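Local coordinates for protein glutamate receptor IIB,Glutamate receptor IIB (Drosophila melanogaster, PDB 4WXJ) that probably forms glutamate-gated ion channels in the postsynaptic membrane, its ligand-binding domain, described here, holding L-glutamate, at residues 139-145 with 193-198; 119-124 with 212-218. All coordinates share one frame; numbering follows the deposited sequence.

Contact 1: 139-145 with 193-198; sequences KVQFGTI and GTYAFL
Q141, F142 and G143 pair in parallel with Y195, A196 and F197, the two short strands running 23° apart in direction. Bonds alternate between them: A196 N reaches Q141 O at 2.9 Å in the carbonyl plane, L198 N meets G143 O at 3.0 Å, Q141 N approaches T194 O from above the carbonyl plane, and G143 N to A196 O is weak. On the face bearing F142 and A196, the F142 ring and the L198 side chain lie side by side, with CD2 of F142 3.6 Å from CD1 of L198. On the other face Y195 carries its ring across to the partner strand, CG being anti to the backbone N (chi1 -178°), and sets its OH 3.5 Å from G143 CA. A CB on G143 would collide with that hydroxyl, so the glycine makes room for the ring. The OH is hydrogen-bonded to A176 O, and the ring has a cation-pi partner in R187. Shortening this side chain to an alanine is likely to open a gap beside G143 and to leave A176 O and R187 without their tyrosine partner. Farther along, I145 CG1 meets the edge of the F197 ring, 3.8 Å from CZ, and a water accepts from I145 N and lies within hydrogen-bonding reach of L198 O. The segments are joined by a beta-alpha-beta crossover; helices 160-171 and 131-135 pack against F142 and L198, helix 181-191 against Y195 and F197, and strand 108-123 flanks strand 195-200.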
ATOM      1  N   LYS A 139      19.290  15.070  12.167  1.00 39.60           N
ATOM      2  CA  LYS A 139      18.914  14.834  13.557  1.00 43.46           C
ATOM      3  C   LYS A 139      17.720  13.884  13.608  1.00 41.13           C
ATOM      4  O   LYS A 139      17.669  12.979  14.442  1.00 39.82           O
ATOM      5  CB  LYS A 139      18.589  16.153  14.262  1.00 58.03           C
ATOM      6  CG  LYS A 139      17.719  15.998  15.503  1.00 77.90           C
ATOM      7  CD  LYS A 139      17.733  17.255  16.358  1.00 92.31           C
ATOM      8  CE  LYS A 139      16.381  17.500  17.012  1.00102.84           C
ATOM      9  NZ  LYS A 139      15.860  16.297  17.720  1.00107.56           N
ATOM     10  N   VAL A 140      16.768  14.100  12.705  1.00 30.44           N
ATOM     11  CA  VAL A 140      15.617  13.219  12.554  1.00 24.84           C
ATOM     12  C   VAL A 140      15.833  12.282  11.370  1.00 28.32           C
ATOM     13  O   VAL A 140      15.857  12.721  10.222  1.00 22.61           O
ATOM     14  CB  VAL A 140      14.317  14.020  12.340  1.00 34.25           C
ATOM     15  CG1 VAL A 140      13.128  13.082  12.128  1.00 34.83           C
ATOM     16  CG2 VAL A 140      14.065  14.946  13.520  1.00 28.61           C
ATOM     17  N   GLN A 141      15.994  10.995  11.654  1.00 25.39           N
ATOM     18  CA  GLN A 141      16.145  10.000  10.600  1.00 19.77           C
ATOM     19  C   GLN A 141      14.784   9.703   9.979  1.00 33.51           C
ATOM     20  O   GLN A 141      13.750  10.068  10.537  1.00 29.63           O
ATOM     21  CB  GLN A 141      16.777   8.718  11.147  1.00 23.43           C
ATOM     22  CG  GLN A 141      18.196   8.900  11.666  1.00 31.01           C
ATOM     23  CD  GLN A 141      18.848   7.587  12.058  1.00 34.78           C
ATOM     24  OE1 GLN A 141      18.166   6.625  12.419  1.00 30.10           O
ATOM     25  NE2 GLN A 141      20.173   7.539  11.981  1.00 34.28           N
ATOM     26  N   PHE A 142      14.786   9.049   8.823  1.00 20.12           N
ATOM     27  CA  PHE A 142      13.539   8.724   8.139  1.00 19.18           C
ATOM     28  C   PHE A 142      13.710   7.548   7.186  1.00 21.05           C
ATOM     29  O   PHE A 142      14.821   7.253   6.744  1.00 23.37           O
ATOM     30  CB  PHE A 142      13.015   9.943   7.378  1.00 11.87           C
ATOM     31  CG  PHE A 142      14.038  10.591   6.488  1.00 22.42           C
ATOM     32  CD1 PHE A 142      14.869  11.584   6.977  1.00 25.31           C
ATOM     33  CD2 PHE A 142      14.164  10.211   5.163  1.00 23.32           C
ATOM     34  CE1 PHE A 142      15.810  12.181   6.163  1.00 27.40           C
ATOM     35  CE2 PHE A 142      15.104  10.807   4.342  1.00 20.69           C
ATOM     36  CZ  PHE A 142      15.927  11.793   4.843  1.00 24.03           C
ATOM     37  N   GLY A 143      12.603   6.878   6.876  1.00 21.98           N
ATOM     38  CA  GLY A 143      12.638   5.733   5.988  1.00 22.42           C
ATOM     39  C   GLY A 143      11.280   5.317   5.457  1.00 23.19           C
ATOM     40  O   GLY A 143      10.271   5.982   5.700  1.00 20.43           O
ATOM     41  N   THR A 144      11.271   4.203   4.728  1.00 24.50           N
ATOM     42  CA  THR A 144      10.068   3.687   4.082  1.00 19.87           C
ATOM     43  C   THR A 144       9.951   2.183   4.290  1.00 18.55           C
ATOM     44  O   THR A 144      10.804   1.563   4.922  1.00 18.81           O
ATOM     45  CB  THR A 144      10.070   3.966   2.559  1.00 27.66           C
ATOM     46  OG1 THR A 144      11.104   3.197   1.930  1.00 22.19           O
ATOM     47  CG2 THR A 144      10.291   5.440   2.271  1.00 30.84           C
ATOM     48  N   ILE A 145       8.891   1.598   3.744  1.00 14.94           N
ATOM     49  CA  ILE A 145       8.760   0.151   3.720  1.00 22.47           C
ATOM     50  C   ILE A 145       9.786  -0.423   2.752  1.00 20.36           C
ATOM     51  O   ILE A 145       9.930   0.055   1.628  1.00 19.04           O
ATOM     52  CB  ILE A 145       7.347  -0.283   3.310  1.00 24.76           C
ATOM     53  CG1 ILE A 145       6.353   0.120   4.399  1.00 19.72           C
ATOM     54  CG2 ILE A 145       7.288  -1.795   3.083  1.00 25.30           C
ATOM     55  CD1 ILE A 145       4.906   0.031   3.973  1.00 32.00           C
ATOM     56  N   GLY A 193      10.045  11.380  18.083  1.00 39.56           N
ATOM     57  CA  GLY A 193      10.352  12.479  17.178  1.00 31.44           C
ATOM     58  C   GLY A 193      11.733  12.424  16.547  1.00 31.59           C
ATOM     59  O   GLY A 193      12.159  13.384  15.899  1.00 37.82           O
ATOM     60  N   THR A 194      12.433  11.309  16.728  1.00 32.70           N
ATOM     61  CA  THR A 194      13.745  11.123  16.111  1.00 36.44           C
ATOM     62  C   THR A 194      13.641  10.272  14.846  1.00 33.74           C
ATOM     63  O   THR A 194      14.651   9.963  14.212  1.00 29.16           O
ATOM     64  CB  THR A 194      14.739  10.462  17.083  1.00 30.18           C
ATOM     65  OG1 THR A 194      14.268   9.158  17.446  1.00 38.51           O
ATOM     66  CG2 THR A 194      14.903  11.311  18.336  1.00 39.24           C
ATOM     67  N   TYR A 195      12.416   9.899  14.481  1.00 32.74           N
ATOM     68  CA  TYR A 195      12.181   9.120  13.270  1.00 22.62           C
ATOM     69  C   TYR A 195      10.869   9.519  12.601  1.00 23.07           C
ATOM     70  O   TYR A 195       9.818   9.551  13.242  1.00 23.20           O
ATOM     71  CB  TYR A 195      12.169   7.623  13.587  1.00 26.44           C
ATOM     72  CG  TYR A 195      11.983   6.745  12.368  1.00 24.99           C
ATOM     73  CD1 TYR A 195      13.054   6.440  11.536  1.00 26.64           C
ATOM     74  CD2 TYR A 195      10.738   6.219  12.049  1.00 24.30           C
ATOM     75  CE1 TYR A 195      12.890   5.637  10.422  1.00 24.07           C
ATOM     76  CE2 TYR A 195      10.564   5.414  10.939  1.00 25.13           C
ATOM     77  CZ  TYR A 195      11.642   5.127  10.129  1.00 30.62           C
ATOM     78  OH  TYR A 195      11.472   4.328   9.023  1.00 26.87           O
ATOM     79  N   ALA A 196      10.948   9.827  11.309  1.00 19.92           N
ATOM     80  CA  ALA A 196       9.776  10.152  10.508  1.00 12.02           C
ATOM     81  C   ALA A 196       9.573   9.069   9.454  1.00 30.76           C
ATOM     82  O   ALA A 196      10.536   8.494   8.951  1.00 20.63           O
ATOM     83  CB  ALA A 196       9.933  11.511   9.864  1.00 14.14           C
ATOM     84  N   PHE A 197       8.318   8.792   9.125  1.00 23.70           N
ATOM     85  CA  PHE A 197       7.987   7.689   8.233  1.00 19.58           C
ATOM     86  C   PHE A 197       7.372   8.211   6.941  1.00 18.28           C
ATOM     87  O   PHE A 197       6.336   8.874   6.954  1.00 18.22           O
ATOM     88  CB  PHE A 197       7.033   6.716   8.934  1.00 19.99           C
ATOM     89  CG  PHE A 197       6.814   5.428   8.188  1.00 24.94           C
ATOM     90  CD1 PHE A 197       7.887   4.651   7.787  1.00 33.35           C
ATOM     91  CD2 PHE A 197       5.531   4.982   7.915  1.00 27.11           C
ATOM     92  CE1 PHE A 197       7.686   3.463   7.109  1.00 31.84           C
ATOM     93  CE2 PHE A 197       5.325   3.794   7.240  1.00 23.09           C
ATOM     94  CZ  PHE A 197       6.403   3.034   6.836  1.00 27.79           C
ATOM     95  N   LEU A 198       8.036   7.920   5.827  1.00 16.38           N
ATOM     96  CA  LEU A 198       7.537   8.294   4.512  1.00 15.98           C
ATOM     97  C   LEU A 198       6.590   7.211   4.012  1.00 21.46           C
ATOM     98  O   LEU A 198       6.973   6.046   3.881  1.00 15.73           O
ATOM     99  CB  LEU A 198       8.700   8.502   3.544  1.00 19.16           C
ATOM    100  CG  LEU A 198       9.495   9.787   3.775  1.00 25.60           C
ATOM    101  CD1 LEU A 198      10.976   9.543   3.556  1.00 31.16           C
ATOM    102  CD2 LEU A 198       8.993  10.898   2.869  1.00 24.43           C
TER
HETATM  103  O   HOH W   1       6.523   3.178   2.919  1.00 20.56           O

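Contact 2: 119-124 with 212-218; sequences SILSYK and CELTQIG
The antiparallel ladder that pairs L121, S122 and Y123 with Q216, T215 and L214 adds strand 214-230 as an outermost strand, within this chain, of a four-stranded mixed sheet in the ligand-binding domain. S122 and T215 form the hydrogen-bonded pair: S122 N to T215 O and T215 N to S122 O are each 2.9 Å. I217 N continues the ladder to I120 O. On the face shared by S122 and I217, I217 CD1 presses to 3.2 Å from S122 CB, closer than ordinary van der Waals contact. S122 OG turns to its own side of the contact, donating to Y123 O, and has its main polar partner in T126 OG1 beyond the strand. Past the ladder, K124 N donates to E213 O at 3.0 Å. The same E213 O sits 3.8 Å above the centre of the Y123 ring plane, and CE1 of Y123 touches CG of E213 at 3.7 Å. L214 packs its CB against L121 CD1 and its CD2 near the Y123 ring. K124, extended beyond CG (chi2 180°), runs alongside the 212-214 backbone until NZ reaches C212 O at 2.7 Å. C212 is itself disulfide-bonded to C268. The lysine's charge thus meets a main-chain carbonyl, which it probably polarises, and two K124 nitrogens bond successive carbonyls, tying the loop that leads into strand 214-217 to the residue just after strand 119-123, beside a covalent crosslink.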
ATOM      1  N   SER A 119       3.473  11.198   1.620  1.00 19.38           N
ATOM      2  CA  SER A 119       3.737  12.271   2.566  1.00 17.10           C
ATOM      3  C   SER A 119       4.537  11.748   3.753  1.00 20.40           C
ATOM      4  O   SER A 119       4.997  10.603   3.750  1.00 17.45           O
ATOM      5  CB  SER A 119       2.429  12.910   3.035  1.00 27.22           C
ATOM      6  OG  SER A 119       2.669  14.176   3.629  1.00 24.78           O
ATOM      7  N   ILE A 120       4.697  12.597   4.764  1.00 22.24           N
ATOM      8  CA  ILE A 120       5.573  12.307   5.892  1.00 27.10           C
ATOM      9  C   ILE A 120       4.780  12.154   7.188  1.00 21.03           C
ATOM     10  O   ILE A 120       4.107  13.086   7.623  1.00 24.47           O
ATOM     11  CB  ILE A 120       6.622  13.423   6.077  1.00 21.53           C
ATOM     12  CG1 ILE A 120       7.401  13.657   4.778  1.00 21.10           C
ATOM     13  CG2 ILE A 120       7.583  13.072   7.212  1.00 20.70           C
ATOM     14  CD1 ILE A 120       8.161  14.966   4.754  1.00 24.43           C
ATOM     15  N   LEU A 121       4.866  10.975   7.799  1.00 23.79           N
ATOM     16  CA  LEU A 121       4.280  10.747   9.117  1.00 17.85           C
ATOM     17  C   LEU A 121       5.322  11.055  10.181  1.00 30.72           C
ATOM     18  O   LEU A 121       6.429  10.511  10.150  1.00 19.55           O
ATOM     19  CB  LEU A 121       3.779   9.308   9.262  1.00 25.81           C
ATOM     20  CG  LEU A 121       3.189   8.949  10.631  1.00 22.29           C
ATOM     21  CD1 LEU A 121       1.930   9.752  10.906  1.00 21.82           C
ATOM     22  CD2 LEU A 121       2.906   7.460  10.724  1.00 29.30           C
ATOM     23  N   SER A 122       4.963  11.923  11.121  1.00 25.32           N
ATOM     24  CA  SER A 122       5.899  12.376  12.141  1.00 23.80           C
ATOM     25  C   SER A 122       5.264  12.440  13.525  1.00 30.32           C
ATOM     26  O   SER A 122       4.043  12.502  13.667  1.00 21.31           O
ATOM     27  CB  SER A 122       6.452  13.752  11.773  1.00 35.55           C
ATOM     28  OG  SER A 122       7.327  14.228  12.780  1.00 43.64           O
ATOM     29  N   TYR A 123       6.118  12.417  14.542  1.00 36.95           N
ATOM     30  CA  TYR A 123       5.697  12.659  15.912  1.00 36.30           C
ATOM     31  C   TYR A 123       5.460  14.155  16.068  1.00 30.94           C
ATOM     32  O   TYR A 123       6.214  14.960  15.522  1.00 27.34           O
ATOM     33  CB  TYR A 123       6.758  12.167  16.898  1.00 40.59           C
ATOM     34  CG  TYR A 123       6.251  11.924  18.301  1.00 35.22           C
ATOM     35  CD1 TYR A 123       5.757  10.682  18.675  1.00 43.01           C
ATOM     36  CD2 TYR A 123       6.278  12.932  19.256  1.00 43.09           C
ATOM     37  CE1 TYR A 123       5.297  10.451  19.957  1.00 44.92           C
ATOM     38  CE2 TYR A 123       5.820  12.711  20.541  1.00 40.86           C
ATOM     39  CZ  TYR A 123       5.331  11.469  20.886  1.00 43.68           C
ATOM     40  OH  TYR A 123       4.872  11.243  22.164  1.00 45.39           O
ATOM     41  N   LYS A 124       4.412  14.527  16.794  1.00 34.62           N
ATOM     42  CA  LYS A 124       4.106  15.936  17.014  1.00 39.11           C
ATOM     43  C   LYS A 124       5.229  16.633  17.776  1.00 34.67           C
ATOM     44  O   LYS A 124       5.934  16.010  18.570  1.00 47.81           O
ATOM     45  CB  LYS A 124       2.783  16.084  17.768  1.00 39.29           C
ATOM     46  CG  LYS A 124       1.556  15.927  16.888  1.00 37.87           C
ATOM     47  CD  LYS A 124       0.272  16.072  17.685  1.00 38.11           C
ATOM     48  CE  LYS A 124      -0.934  16.179  16.767  1.00 38.83           C
ATOM     49  NZ  LYS A 124      -2.211  15.891  17.477  1.00 43.52           N
ATOM     50  N   CYS A 212      -3.180  10.186  18.239  1.00 30.12           N
ATOM     51  CA  CYS A 212      -3.207  11.632  18.439  1.00 35.78           C
ATOM     52  C   CYS A 212      -1.822  12.255  18.630  1.00 26.69           C
ATOM     53  O   CYS A 212      -1.676  13.473  18.548  1.00 37.32           O
ATOM     54  CB  CYS A 212      -4.090  11.968  19.645  1.00 60.02           C
ATOM     55  SG  CYS A 212      -5.785  11.318  19.537  1.00 88.53           S
ATOM     56  N   GLU A 213      -0.810  11.429  18.880  1.00 27.64           N
ATOM     57  CA  GLU A 213       0.542  11.941  19.083  1.00 29.40           C
ATOM     58  C   GLU A 213       1.286  12.115  17.757  1.00 39.95           C
ATOM     59  O   GLU A 213       2.452  12.518  17.739  1.00 33.19           O
ATOM     60  CB  GLU A 213       1.338  11.017  20.016  1.00 37.54           C
ATOM     61  CG  GLU A 213       1.727   9.653  19.444  1.00 42.16           C
ATOM     62  CD  GLU A 213       0.647   8.601  19.616  1.00 43.31           C
ATOM     63  OE1 GLU A 213      -0.538   8.912  19.379  1.00 49.67           O
ATOM     64  OE2 GLU A 213       0.989   7.460  19.996  1.00 42.26           O
ATOM     65  N   LEU A 214       0.604  11.818  16.653  1.00 26.50           N
ATOM     66  CA  LEU A 214       1.212  11.861  15.325  1.00 26.21           C
ATOM     67  C   LEU A 214       0.569  12.922  14.438  1.00 21.63           C
ATOM     68  O   LEU A 214      -0.583  13.302  14.640  1.00 30.71           O
ATOM     69  CB  LEU A 214       1.100  10.493  14.652  1.00 16.75           C
ATOM     70  CG  LEU A 214       1.669   9.311  15.436  1.00 20.11           C
ATOM     71  CD1 LEU A 214       1.467   8.022  14.657  1.00 30.06           C
ATOM     72  CD2 LEU A 214       3.141   9.527  15.753  1.00 26.87           C
ATOM     73  N   THR A 215       1.326  13.393  13.451  1.00 34.60           N
ATOM     74  CA  THR A 215       0.830  14.388  12.507  1.00 26.10           C
ATOM     75  C   THR A 215       1.536  14.257  11.161  1.00 26.59           C
ATOM     76  O   THR A 215       2.555  13.574  11.044  1.00 24.96           O
ATOM     77  CB  THR A 215       1.023  15.824  13.043  1.00 35.27           C
ATOM     78  OG1 THR A 215       0.409  16.761  12.148  1.00 35.34           O
ATOM     79  CG2 THR A 215       2.505  16.157  13.193  1.00 34.44           C
ATOM     80  N   GLN A 216       0.984  14.919  10.149  1.00 27.36           N
ATOM     81  CA  GLN A 216       1.572  14.925   8.816  1.00 28.19           C
ATOM     82  C   GLN A 216       2.456  16.155   8.645  1.00 31.48           C
ATOM     83  O   GLN A 216       2.074  17.257   9.040  1.00 34.08           O
ATOM     84  CB  GLN A 216       0.476  14.900   7.747  1.00 26.09           C
ATOM     85  CG  GLN A 216       0.996  14.851   6.311  1.00 28.16           C
ATOM     86  CD  GLN A 216      -0.112  14.930   5.274  1.00 28.09           C
ATOM     87  OE1 GLN A 216       0.084  15.475   4.188  1.00 43.57           O
ATOM     88  NE2 GLN A 216      -1.277  14.379   5.599  1.00 35.33           N
ATOM     89  N   ILE A 217       3.638  15.961   8.064  1.00 28.77           N
ATOM     90  CA  ILE A 217       4.525  17.073   7.738  1.00 26.13           C
ATOM     91  C   ILE A 217       4.411  17.422   6.258  1.00 28.22           C
ATOM     92  O   ILE A 217       4.596  16.568   5.392  1.00 29.69           O
ATOM     93  CB  ILE A 217       5.997  16.753   8.075  1.00 31.39           C
ATOM     94  CG1 ILE A 217       6.178  16.651   9.591  1.00 41.35           C
ATOM     95  CG2 ILE A 217       6.930  17.829   7.498  1.00 41.35           C
ATOM     96  CD1 ILE A 217       7.571  16.230  10.030  1.00 41.17           C
ATOM     97  N   GLY A 218       4.110  18.686   5.981  1.00 24.54           N
ATOM     98  CA  GLY A 218       4.079  19.187   4.622  1.00 30.27           C
ATOM     99  C   GLY A 218       2.896  18.698   3.813  1.00 35.12           C
ATOM    100  O   GLY A 218       1.947  18.122   4.350  1.00 28.60           O
TER

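The two contacts illustrate how one sheet joins a segment reaching the ligand pocket to a loop held by a disulfide. Their centres are about 10 Å apart, and strands 195-200 and 108-123 lie side by side between the outer partners. A probable hydrogen bond, L121 N to F197 O at 2.7 Å, couples them, while L198 CD2 packs 3.7 Å from I120 CG1 on the same seam. Only contact 1 holds a residue of the glutamate pocket: the side chain of I145 is about 4 Å from the bound glutamate, and that of T144 about 4 Å from the side chain of T150, a glutamate-binding residue. Contact 2 stands farther off, with the L121 side chain about 10 Å from the ligand.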